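Local coordinates for superoxide dismutase [Mn/Fe] (Porphyromonas gingivalis, PDB 1UES), which converts superoxide radicals into oxygen and hydrogen peroxide, using one manganese or iron ion in each subunit of a homodimer, at residues Thr79-Gly84 against Ser180-Asp185; Ser121-Leu126 against Asp157-Ala162. The protein carries 1 engineered substitution. One frame throughout, in Å; residues are numbered along the deposited sequence.

Interaction 1. Residues Thr79-Gly84 against Ser180-Asp185; sequences TQFRPG and SIVDWD
The phenyl ring of F81 is gripped between I181 on one face and Q80 on the other. I181 CD1 sits 3.8 Å from the F81 ring centroid, 15° off the normal, a CH-pi contact. Q80 CG lies over the opposite face, and V182 CA is at the edge near the ring plane. F81 CD1 also meets I181 CG1 at 3.6 Å. Two backbone bonds flank F81 and make a single beta bridge with V182: D183 N to Q80 O and R82 N to I181 O, both 2.9 Å. A water also links R82 O to S180 O. R82 CG lies 3.3 Å from D183 OD1. The R82 chain then bends at chi2 (-71°), and NH1 turns back to donate to F81 O (2.9 Å) and T79 O. Its guanidinium plane stands at 90° to the D183 carboxylate. D183 uses OD2 instead to cap D185 N at the start of helix 184-190. The contact thus joins the loop after helix 62-79 to the start of the last helix. Q80 NE2 bonds T155 O of strand 151-157, and V182 packs on L154 of that strand.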
ATOM      1  N   THR A  79      -3.910 -20.242   2.054  1.00 22.35           N
ATOM      2  CA  THR A  79      -3.912 -21.662   2.397  1.00 23.08           C
ATOM      3  C   THR A  79      -3.268 -22.028   3.723  1.00 23.37           C
ATOM      4  O   THR A  79      -3.364 -23.181   4.155  1.00 24.02           O
ATOM      5  CB  THR A  79      -3.304 -22.524   1.272  1.00 23.26           C
ATOM      6  OG1 THR A  79      -1.984 -22.079   0.944  1.00 24.19           O
ATOM      7  CG2 THR A  79      -4.199 -22.474   0.064  1.00 23.51           C
ATOM      8  N   GLN A  80      -2.670 -21.065   4.409  1.00 23.46           N
ATOM      9  CA  GLN A  80      -2.002 -21.416   5.651  1.00 23.30           C
ATOM     10  C   GLN A  80      -2.864 -21.215   6.880  1.00 23.56           C
ATOM     11  O   GLN A  80      -2.421 -21.523   7.983  1.00 23.79           O
ATOM     12  CB  GLN A  80      -0.709 -20.612   5.812  1.00 23.45           C
ATOM     13  CG  GLN A  80      -0.979 -19.148   6.152  1.00 23.08           C
ATOM     14  CD  GLN A  80       0.137 -18.173   5.805  1.00 23.02           C
ATOM     15  OE1 GLN A  80       1.231 -18.526   5.331  1.00 23.41           O
ATOM     16  NE2 GLN A  80      -0.144 -16.903   6.044  1.00 23.29           N
ATOM     17  N   PHE A  81      -4.070 -20.713   6.679  1.00 23.69           N
ATOM     18  CA  PHE A  81      -4.990 -20.423   7.786  1.00 24.19           C
ATOM     19  C   PHE A  81      -6.112 -21.431   7.932  1.00 24.80           C
ATOM     20  O   PHE A  81      -6.568 -22.001   6.944  1.00 24.71           O
ATOM     21  CB  PHE A  81      -5.627 -19.027   7.587  1.00 23.97           C
ATOM     22  CG  PHE A  81      -4.647 -17.893   7.540  1.00 23.90           C
ATOM     23  CD1 PHE A  81      -3.648 -17.757   8.501  1.00 23.93           C
ATOM     24  CD2 PHE A  81      -4.751 -16.917   6.545  1.00 23.57           C
ATOM     25  CE1 PHE A  81      -2.771 -16.661   8.472  1.00 24.05           C
ATOM     26  CE2 PHE A  81      -3.883 -15.823   6.512  1.00 24.02           C
ATOM     27  CZ  PHE A  81      -2.895 -15.693   7.471  1.00 23.77           C
ATOM     28  N   ARG A  82      -6.558 -21.637   9.177  1.00 25.34           N
ATOM     29  CA  ARG A  82      -7.667 -22.520   9.476  1.00 26.49           C
ATOM     30  C   ARG A  82      -8.269 -22.138  10.803  1.00 27.04           C
ATOM     31  O   ARG A  82      -7.591 -21.571  11.653  1.00 26.69           O
ATOM     32  CB  ARG A  82      -7.219 -23.990   9.617  1.00 26.98           C
ATOM     33  CG  ARG A  82      -6.727 -24.655   8.334  1.00 27.66           C
ATOM     34  CD  ARG A  82      -7.881 -24.922   7.370  1.00 28.63           C
ATOM     35  NE  ARG A  82      -7.469 -25.832   6.299  1.00 29.27           N
ATOM     36  CZ  ARG A  82      -6.573 -25.525   5.364  1.00 29.87           C
ATOM     37  NH1 ARG A  82      -5.999 -24.326   5.363  1.00 29.83           N
ATOM     38  NH2 ARG A  82      -6.238 -26.425   4.439  1.00 30.01           N
ATOM     39  N   PRO A  83      -9.573 -22.392  10.969  1.00 27.73           N
ATOM     40  CA  PRO A  83     -10.215 -22.084  12.245  1.00 28.61           C
ATOM     41  C   PRO A  83      -9.859 -23.257  13.179  1.00 29.62           C
ATOM     42  O   PRO A  83      -9.464 -24.339  12.715  1.00 29.50           O
ATOM     43  CB  PRO A  83     -11.698 -22.071  11.903  1.00 28.40           C
ATOM     44  CG  PRO A  83     -11.830 -23.061  10.781  1.00 28.11           C
ATOM     45  CD  PRO A  83     -10.532 -22.930   9.985  1.00 27.87           C
ATOM     46  N   GLY A  84     -10.000 -23.038  14.486  1.00 30.54           N
ATOM     47  CA  GLY A  84      -9.703 -24.070  15.464  1.00 32.18           C
ATOM     48  C   GLY A  84      -8.248 -24.472  15.530  1.00 33.35           C
ATOM     49  O   GLY A  84      -7.921 -25.584  15.979  1.00 33.65           O
ATOM     50  N   SER A 180      -3.577 -16.464  15.790  1.00 24.09           N
ATOM     51  CA  SER A 180      -4.680 -17.308  16.190  1.00 24.62           C
ATOM     52  C   SER A 180      -5.275 -18.143  15.050  1.00 24.66           C
ATOM     53  O   SER A 180      -5.985 -19.110  15.311  1.00 24.76           O
ATOM     54  CB  SER A 180      -5.775 -16.464  16.857  1.00 24.84           C
ATOM     55  OG  SER A 180      -6.514 -15.685  15.916  1.00 26.36           O
ATOM     56  N   ILE A 181      -5.003 -17.783  13.791  1.00 24.07           N
ATOM     57  CA  ILE A 181      -5.544 -18.583  12.684  1.00 24.00           C
ATOM     58  C   ILE A 181      -4.489 -19.335  11.876  1.00 24.27           C
ATOM     59  O   ILE A 181      -4.807 -19.972  10.864  1.00 23.90           O
ATOM     60  CB  ILE A 181      -6.370 -17.741  11.694  1.00 23.60           C
ATOM     61  CG1 ILE A 181      -5.598 -16.509  11.247  1.00 23.61           C
ATOM     62  CG2 ILE A 181      -7.719 -17.371  12.341  1.00 23.46           C
ATOM     63  CD1 ILE A 181      -6.302 -15.726  10.160  1.00 22.86           C
ATOM     64  N   VAL A 182      -3.242 -19.253  12.300  1.00 24.25           N
ATOM     65  CA  VAL A 182      -2.196 -19.970  11.586  1.00 25.11           C
ATOM     66  C   VAL A 182      -2.322 -21.470  11.852  1.00 25.31           C
ATOM     67  O   VAL A 182      -2.424 -21.895  13.001  1.00 25.37           O
ATOM     68  CB  VAL A 182      -0.793 -19.492  12.052  1.00 24.70           C
ATOM     69  CG1 VAL A 182       0.313 -20.389  11.489  1.00 25.12           C
ATOM     70  CG2 VAL A 182      -0.582 -18.055  11.600  1.00 24.92           C
ATOM     71  N   ASP A 183      -2.334 -22.267  10.797  1.00 26.07           N
ATOM     72  CA  ASP A 183      -2.378 -23.719  10.961  1.00 26.75           C
ATOM     73  C   ASP A 183      -0.918 -24.158  10.861  1.00 26.95           C
ATOM     74  O   ASP A 183      -0.358 -24.247   9.770  1.00 26.68           O
ATOM     75  CB  ASP A 183      -3.196 -24.367   9.856  1.00 27.17           C
ATOM     76  CG  ASP A 183      -3.313 -25.868  10.036  1.00 27.88           C
ATOM     77  OD1 ASP A 183      -4.242 -26.467   9.461  1.00 28.73           O
ATOM     78  OD2 ASP A 183      -2.475 -26.434  10.764  1.00 28.64           O
ATOM     79  N   TRP A 184      -0.286 -24.413  12.001  1.00 27.43           N
ATOM     80  CA  TRP A 184       1.115 -24.800  11.965  1.00 28.08           C
ATOM     81  C   TRP A 184       1.386 -26.126  11.260  1.00 28.73           C
ATOM     82  O   TRP A 184       2.513 -26.360  10.824  1.00 28.97           O
ATOM     83  CB  TRP A 184       1.711 -24.793  13.374  1.00 27.91           C
ATOM     84  CG  TRP A 184       1.914 -23.362  13.845  1.00 27.77           C
ATOM     85  CD1 TRP A 184       1.100 -22.660  14.688  1.00 27.62           C
ATOM     86  CD2 TRP A 184       2.922 -22.448  13.400  1.00 27.59           C
ATOM     87  NE1 TRP A 184       1.535 -21.360  14.795  1.00 27.60           N
ATOM     88  CE2 TRP A 184       2.653 -21.198  14.016  1.00 27.55           C
ATOM     89  CE3 TRP A 184       4.030 -22.558  12.540  1.00 27.52           C
ATOM     90  CZ2 TRP A 184       3.449 -20.064  13.800  1.00 27.30           C
ATOM     91  CZ3 TRP A 184       4.829 -21.420  12.316  1.00 27.39           C
ATOM     92  CH2 TRP A 184       4.526 -20.187  12.952  1.00 27.15           C
ATOM     93  N   ASP A 185       0.368 -26.968  11.120  1.00 29.32           N
ATOM     94  CA  ASP A 185       0.555 -28.234  10.418  1.00 30.00           C
ATOM     95  C   ASP A 185       0.849 -27.955   8.957  1.00 29.69           C
ATOM     96  O   ASP A 185       1.640 -28.659   8.328  1.00 29.50           O
ATOM     97  CB  ASP A 185      -0.692 -29.102  10.537  1.00 31.42           C
ATOM     98  CG  ASP A 185      -0.923 -29.569  11.955  1.00 32.53           C
ATOM     99  OD1 ASP A 185       0.072 -29.958  12.610  1.00 33.65           O
ATOM    100  OD2 ASP A 185      -2.085 -29.523  12.421  1.00 33.70           O
TER
HETATM  101  O   HOH W   1      -7.727 -20.905  14.280  1.00 26.79           O

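Interaction 2. Residues Ser121-Leu126 against Asp157-Ala162; sequences SGWVWL and DVWEHA. With MN (manganese (II) ion), chain E.
D157 turns its CG anti to the backbone N (chi1 -172°), which carries the carboxylate under the W123 indole. W123 has CG beside its own N, and its ring lies over that carboxylate. The two planes are 9° apart and stacked, with W123 CZ3 3.4 Å from D157 CB. D157 OD2 binds the manganese at 2.1 Å. D157 OD1 accepts from W159 N at 3.1 Å, from above the carboxylate plane, which closes an Asx turn. The metal-bound water makes a weak bond to the same oxygen. W159 presents one face to S121: CB lies 3.6 Å from the centroid of the five-membered ring, 12° off the normal, a CH-pi contact. That water lies over the opposite face, so the indole helps to wall in the metal's solvent ligand. The W123 and W159 rings meet obliquely, NE1 to NE1 3.6 Å. Each nitrogen has its bond elsewhere, W123 NE1 to Q70 OE1 and W159 NE1 to N141 O. The backbones join through V158 N to G122 O (2.8 Å), next to the antiparallel non-hydrogen-bonded pair W123-D157. G122 N comes within 3.3 Å of W159 CD1, and the G122 backbone angles suit glycine. S121 OG bonds S121 OG of the second subunit, and H161 ND1 bonds E160 OE2 of that subunit. H161 NE2 is a metal ligand at 2.2 Å; H27 and H74 complete the protein ligands. This is the three-histidine, one-aspartate metal site of iron/manganese superoxide dismutases, lined by tryptophans at the end of the sheet and tied to the dimer interface.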
ATOM      1  N   SER A 121       3.200  -0.863   1.252  1.00 22.73           N
ATOM      2  CA  SER A 121       2.627  -2.187   1.000  1.00 21.85           C
ATOM      3  C   SER A 121       3.669  -3.288   0.974  1.00 21.42           C
ATOM      4  O   SER A 121       4.806  -3.067   0.542  1.00 21.62           O
ATOM      5  CB  SER A 121       1.885  -2.185  -0.345  1.00 22.36           C
ATOM      6  OG  SER A 121       0.847  -1.211  -0.397  1.00 22.52           O
ATOM      7  N   GLY A 122       3.300  -4.495   1.404  1.00 20.83           N
ATOM      8  CA  GLY A 122       4.252  -5.573   1.337  1.00 20.17           C
ATOM      9  C   GLY A 122       3.856  -6.785   2.144  1.00 19.80           C
ATOM     10  O   GLY A 122       2.688  -6.931   2.533  1.00 19.22           O
ATOM     11  N   TRP A 123       4.842  -7.642   2.379  1.00 20.34           N
ATOM     12  CA  TRP A 123       4.667  -8.905   3.098  1.00 20.76           C
ATOM     13  C   TRP A 123       5.815  -9.186   4.039  1.00 20.98           C
ATOM     14  O   TRP A 123       6.949  -8.859   3.711  1.00 21.51           O
ATOM     15  CB  TRP A 123       4.661 -10.071   2.118  1.00 20.90           C
ATOM     16  CG  TRP A 123       3.698  -9.926   1.002  1.00 20.74           C
ATOM     17  CD1 TRP A 123       3.839  -9.129  -0.108  1.00 20.98           C
ATOM     18  CD2 TRP A 123       2.427 -10.577   0.876  1.00 21.31           C
ATOM     19  NE1 TRP A 123       2.730  -9.243  -0.914  1.00 20.97           N
ATOM     20  CE2 TRP A 123       1.852 -10.120  -0.338  1.00 21.10           C
ATOM     21  CE3 TRP A 123       1.715 -11.499   1.660  1.00 21.30           C
ATOM     22  CZ2 TRP A 123       0.595 -10.555  -0.783  1.00 21.04           C
ATOM     23  CZ3 TRP A 123       0.456 -11.930   1.211  1.00 21.28           C
ATOM     24  CH2 TRP A 123      -0.081 -11.453   0.002  1.00 21.40           C
ATOM     25  N   VAL A 124       5.527  -9.772   5.205  1.00 21.47           N
ATOM     26  CA  VAL A 124       6.623 -10.180   6.081  1.00 21.76           C
ATOM     27  C   VAL A 124       6.591 -11.717   5.868  1.00 22.11           C
ATOM     28  O   VAL A 124       5.522 -12.345   5.857  1.00 21.87           O
ATOM     29  CB  VAL A 124       6.407  -9.772   7.563  1.00 22.51           C
ATOM     30  CG1 VAL A 124       5.056 -10.176   8.039  1.00 23.22           C
ATOM     31  CG2 VAL A 124       7.507 -10.379   8.428  1.00 22.96           C
ATOM     32  N   TRP A 125       7.760 -12.283   5.617  1.00 22.17           N
ATOM     33  CA  TRP A 125       7.884 -13.706   5.331  1.00 23.35           C
ATOM     34  C   TRP A 125       8.820 -14.447   6.282  1.00 24.20           C
ATOM     35  O   TRP A 125       9.842 -13.904   6.703  1.00 24.88           O
ATOM     36  CB  TRP A 125       8.439 -13.863   3.901  1.00 23.13           C
ATOM     37  CG  TRP A 125       7.401 -13.990   2.822  1.00 22.88           C
ATOM     38  CD1 TRP A 125       7.040 -13.044   1.889  1.00 23.10           C
ATOM     39  CD2 TRP A 125       6.603 -15.140   2.557  1.00 23.31           C
ATOM     40  NE1 TRP A 125       6.052 -13.559   1.054  1.00 23.18           N
ATOM     41  CE2 TRP A 125       5.768 -14.838   1.446  1.00 23.13           C
ATOM     42  CE3 TRP A 125       6.506 -16.403   3.149  1.00 23.21           C
ATOM     43  CZ2 TRP A 125       4.848 -15.760   0.925  1.00 23.69           C
ATOM     44  CZ3 TRP A 125       5.587 -17.321   2.634  1.00 23.65           C
ATOM     45  CH2 TRP A 125       4.768 -16.994   1.531  1.00 23.40           C
ATOM     46  N   LEU A 126       8.444 -15.670   6.638  1.00 24.90           N
ATOM     47  CA  LEU A 126       9.311 -16.537   7.410  1.00 25.31           C
ATOM     48  C   LEU A 126       9.768 -17.452   6.264  1.00 25.59           C
ATOM     49  O   LEU A 126       8.945 -17.994   5.530  1.00 24.97           O
ATOM     50  CB  LEU A 126       8.561 -17.342   8.456  1.00 25.74           C
ATOM     51  CG  LEU A 126       9.437 -18.438   9.083  1.00 25.68           C
ATOM     52  CD1 LEU A 126      10.600 -17.807   9.866  1.00 25.94           C
ATOM     53  CD2 LEU A 126       8.592 -19.303   9.970  1.00 26.08           C
ATOM     54  N   ASP A 157       0.341 -10.601   5.229  1.00 19.89           N
ATOM     55  CA  ASP A 157       0.140  -9.576   4.210  1.00 19.60           C
ATOM     56  C   ASP A 157      -0.030  -8.242   4.930  1.00 19.60           C
ATOM     57  O   ASP A 157      -0.934  -8.117   5.781  1.00 19.61           O
ATOM     58  CB  ASP A 157      -1.136  -9.939   3.469  1.00 19.26           C
ATOM     59  CG  ASP A 157      -1.394  -9.089   2.252  1.00 19.90           C
ATOM     60  OD1 ASP A 157      -0.583  -8.192   1.954  1.00 19.63           O
ATOM     61  OD2 ASP A 157      -2.449  -9.379   1.629  1.00 19.66           O
ATOM     62  N   VAL A 158       0.820  -7.254   4.618  1.00 19.58           N
ATOM     63  CA  VAL A 158       0.655  -5.960   5.259  1.00 19.58           C
ATOM     64  C   VAL A 158       0.205  -4.892   4.296  1.00 19.31           C
ATOM     65  O   VAL A 158       0.303  -3.694   4.575  1.00 19.45           O
ATOM     66  CB  VAL A 158       1.872  -5.526   6.141  1.00 19.63           C
ATOM     67  CG1 VAL A 158       2.088  -6.595   7.240  1.00 19.98           C
ATOM     68  CG2 VAL A 158       3.139  -5.360   5.295  1.00 19.72           C
ATOM     69  N   TRP A 159      -0.327  -5.359   3.160  1.00 19.54           N
ATOM     70  CA  TRP A 159      -0.968  -4.441   2.219  1.00 19.32           C
ATOM     71  C   TRP A 159      -2.186  -4.048   3.075  1.00 19.15           C
ATOM     72  O   TRP A 159      -2.761  -4.883   3.745  1.00 19.25           O
ATOM     73  CB  TRP A 159      -1.473  -5.178   0.970  1.00 19.32           C
ATOM     74  CG  TRP A 159      -0.422  -5.310  -0.095  1.00 19.25           C
ATOM     75  CD1 TRP A 159       0.742  -6.003  -0.006  1.00 19.04           C
ATOM     76  CD2 TRP A 159      -0.463  -4.736  -1.396  1.00 19.85           C
ATOM     77  NE1 TRP A 159       1.451  -5.898  -1.179  1.00 19.49           N
ATOM     78  CE2 TRP A 159       0.733  -5.120  -2.059  1.00 20.21           C
ATOM     79  CE3 TRP A 159      -1.395  -3.929  -2.076  1.00 20.17           C
ATOM     80  CZ2 TRP A 159       1.028  -4.720  -3.384  1.00 20.18           C
ATOM     81  CZ3 TRP A 159      -1.109  -3.531  -3.403  1.00 20.13           C
ATOM     82  CH2 TRP A 159       0.105  -3.933  -4.038  1.00 19.99           C
ATOM     83  N   GLU A 160      -2.519  -2.765   3.099  1.00 19.24           N
ATOM     84  CA  GLU A 160      -3.644  -2.328   3.917  1.00 19.46           C
ATOM     85  C   GLU A 160      -4.963  -3.013   3.634  1.00 19.41           C
ATOM     86  O   GLU A 160      -5.776  -3.180   4.543  1.00 19.07           O
ATOM     87  CB  GLU A 160      -3.782  -0.796   3.806  1.00 19.68           C
ATOM     88  CG  GLU A 160      -2.588  -0.077   4.419  1.00 21.01           C
ATOM     89  CD  GLU A 160      -2.676   1.426   4.299  1.00 21.49           C
ATOM     90  OE1 GLU A 160      -2.955   1.912   3.183  1.00 21.83           O
ATOM     91  OE2 GLU A 160      -2.487   2.115   5.324  1.00 21.97           O
ATOM     92  N   HIS A 161      -5.196  -3.442   2.395  1.00 19.42           N
ATOM     93  CA  HIS A 161      -6.455  -4.118   2.087  1.00 19.16           C
ATOM     94  C   HIS A 161      -6.632  -5.440   2.887  1.00 19.03           C
ATOM     95  O   HIS A 161      -7.721  -5.929   3.046  1.00 19.61           O
ATOM     96  CB  HIS A 161      -6.587  -4.383   0.567  1.00 18.95           C
ATOM     97  CG  HIS A 161      -5.580  -5.333   0.003  1.00 18.50           C
ATOM     98  ND1 HIS A 161      -4.746  -4.984  -1.032  1.00 18.95           N
ATOM     99  CD2 HIS A 161      -5.312  -6.641   0.272  1.00 18.53           C
ATOM    100  CE1 HIS A 161      -4.008  -6.015  -1.385  1.00 19.01           C
ATOM    101  NE2 HIS A 161      -4.325  -7.035  -0.612  1.00 18.47           N
ATOM    102  N   ALA A 162      -5.552  -5.980   3.431  1.00 19.29           N
ATOM    103  CA  ALA A 162      -5.636  -7.218   4.176  1.00 18.86           C
ATOM    104  C   ALA A 162      -6.294  -7.023   5.526  1.00 18.94           C
ATOM    105  O   ALA A 162      -6.786  -7.950   6.093  1.00 19.27           O
ATOM    106  CB  ALA A 162      -4.233  -7.795   4.361  1.00 19.45           C
TER
HETATM  107 MN    MN E 192      -3.317  -8.977  -0.203  1.00 18.41          MN
HETATM  108  O   HOH W   2      -1.458  -1.380   0.761  1.00 22.67           O
HETATM  109  O   HOH W   3      -1.310  -8.179  -0.797  1.00 20.18           O

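Overall arrangement
The centres of the two contacts are about 17 Å apart, and their nearest atoms about 5 Å, without touching. Along the chain, both segments of interaction 2 fall between those of interaction 1. Interaction 2 belongs to the C-terminal domain, where strand 122-128 meets the end of strand 151-157. Interaction 1 joins the alpha-hairpin domain to the C-terminal domain. Strand 151-157 links them: it packs against residues of interaction 1 and runs into D157. Helix 62-79 supplies H74 to the metal and then leads into 79-84. Interaction 1 therefore joins the two domains near the metal site, with the F81 side chain about 10 Å from the manganese.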